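Local coordinates for regulator of polyketide synthase expression (Bifidobacterium adolescentis, PDB 3ONQ), which probably acts as a transcriptional regulator of the PucR type, binding DNA through a C-terminal helix-turn-helix domain, although its function has not been established, at residues 27-30 with 31-35. Residues are numbered along the deposited sequence; the frame is centred on the assembly and turned at random.
Sequences LAFE and CLLTN
Phe29 and Leu33 both carry CG anti to the backbone N (chi1 180° and -156°), so that their side chains run alongside each other from successive turns of helix 21-33 as it closes in a Schellman motif. CD2 of Leu33 packs against the far end of the ring, 3.7 Å from CE2 of Phe29, approaching obliquely. A flat aromatic and a branched aliphatic suit this buried flank, because it faces the sheet: Phe29 rests on Val87 and Leu33 on Tyr91, both of strand 86-91. Another flank is turned to helix 39-48. There CD1 of Leu27 lies 4.0 Å from SG of Cys31, and the compact Cys31 fits between Leu27 and Val41, while Leu27 also touches Leu44. Leu32, together with Val133 and Leu140, joins the helix to helix 132-149.

Regular i to i+4 bonds hold the turn: Cys31 N to Leu27 O, Leu32 N to Ala28 O at 2.9 Å, and Leu33 N to Phe29 O. The last of the series is more bent, Thr34 N reaching Glu30 O with an angle of 137°, as the chain leaves helical geometry at Thr34. Asn35 then takes the positive phi of the C-prime position, a conformation that asparagine adopts more readily than most residues, and its N bonds to Leu32 O while Met36 N returns to Cys31 O. Leu32 O and Leu33 O also accept hydrogen bonds from Ser137 OG and Arg141 NH1 of helix 132-149. Threonine suits the exposed end since its hydroxyl can fold back on the helix: OG1 of Thr34 stands 2.9 Å from O of Glu30 and 3.2 Å from O of Cys31.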
loop_
_atom_site.group_PDB
_atom_site.type_symbol
_atom_site.label_atom_id
_atom_site.label_comp_id
_atom_site.label_asym_id
_atom_site.label_seq_id
_atom_site.Cartn_x
_atom_site.Cartn_y
_atom_site.Cartn_z
ATOM N N LEU B 27 14.642 5.671 -17.105
ATOM C CA LEU B 27 14.422 4.658 -16.077
ATOM C C LEU B 27 13.323 5.084 -15.108
ATOM O O LEU B 27 12.454 4.287 -14.756
ATOM C CB LEU B 27 15.713 4.352 -15.312
ATOM C CG LEU B 27 15.594 3.361 -14.153
ATOM C CD1 LEU B 27 15.173 1.977 -14.650
ATOM C CD2 LEU B 27 16.919 3.271 -13.373
ATOM N N ALA B 28 13.363 6.336 -14.662
ATOM C CA ALA B 28 12.321 6.814 -13.764
ATOM C C ALA B 28 10.970 6.808 -14.491
ATOM O O ALA B 28 9.954 6.403 -13.931
ATOM C CB ALA B 28 12.643 8.199 -13.263
ATOM N N PHE B 29 10.978 7.255 -15.744
ATOM C CA PHE B 29 9.780 7.225 -16.575
ATOM C C PHE B 29 9.185 5.825 -16.612
ATOM O O PHE B 29 8.016 5.636 -16.282
ATOM C CB PHE B 29 10.097 7.713 -17.992
ATOM C CG PHE B 29 8.909 7.714 -18.927
ATOM C CD1 PHE B 29 7.969 8.734 -18.884
ATOM C CD2 PHE B 29 8.752 6.712 -19.866
ATOM C CE1 PHE B 29 6.893 8.752 -19.756
ATOM C CE2 PHE B 29 7.672 6.712 -20.739
ATOM C CZ PHE B 29 6.743 7.740 -20.688
ATOM N N GLU B 30 9.989 4.832 -16.986
ATOM C CA GLU B 30 9.454 3.480 -17.097
ATOM C C GLU B 30 8.976 2.935 -15.762
ATOM O O GLU B 30 7.974 2.223 -15.716
ATOM C CB GLU B 30 10.466 2.517 -17.731
ATOM C CG GLU B 30 10.755 2.811 -19.189
ATOM C CD GLU B 30 11.787 1.853 -19.771
ATOM O OE1 GLU B 30 12.033 0.794 -19.146
ATOM O OE2 GLU B 30 12.349 2.166 -20.842
ATOM N N CYS B 31 9.693 3.244 -14.678
ATOM C CA CYS B 31 9.255 2.777 -13.374
ATOM C C CYS B 31 7.875 3.357 -13.061
ATOM O O CYS B 31 6.961 2.641 -12.672
ATOM C CB CYS B 31 10.254 3.150 -12.278
ATOM S SG CYS B 31 11.853 2.273 -12.385
ATOM N N LEU B 32 7.732 4.660 -13.246
ATOM C CA LEU B 32 6.485 5.327 -12.925
ATOM C C LEU B 32 5.356 4.778 -13.787
ATOM O O LEU B 32 4.266 4.501 -13.293
ATOM C CB LEU B 32 6.622 6.840 -13.115
ATOM C CG LEU B 32 7.616 7.542 -12.185
ATOM C CD1 LEU B 32 7.873 8.966 -12.640
ATOM C CD2 LEU B 32 7.122 7.501 -10.736
ATOM N N LEU B 33 5.619 4.622 -15.081
ATOM C CA LEU B 33 4.592 4.147 -16.002
ATOM C C LEU B 33 4.167 2.717 -15.658
ATOM O O LEU B 33 3.028 2.322 -15.923
ATOM C CB LEU B 33 5.089 4.230 -17.451
ATOM C CG LEU B 33 4.032 4.332 -18.544
ATOM C CD1 LEU B 33 3.025 5.415 -18.190
ATOM C CD2 LEU B 33 4.693 4.625 -19.887
ATOM N N THR B 34 5.077 1.944 -15.061
ATOM C CA THR B 34 4.777 0.555 -14.698
ATOM C C THR B 34 4.346 0.391 -13.236
ATOM O O THR B 34 4.377 -0.708 -12.691
ATOM C CB THR B 34 5.942 -0.430 -15.049
ATOM O OG1 THR B 34 7.117 -0.104 -14.299
ATOM C CG2 THR B 34 6.263 -0.384 -16.543
ATOM N N ASN B 35 3.923 1.494 -12.622
ATOM C CA ASN B 35 3.379 1.491 -11.259
ATOM C C ASN B 35 4.374 1.160 -10.143
ATOM O O ASN B 35 3.989 0.652 -9.091
ATOM C CB ASN B 35 2.160 0.566 -11.144
ATOM C CG ASN B 35 1.376 0.790 -9.857
ATOM O OD1 ASN B 35 1.250 1.916 -9.385
ATOM N ND2 ASN B 35 0.868 -0.289 -9.276
#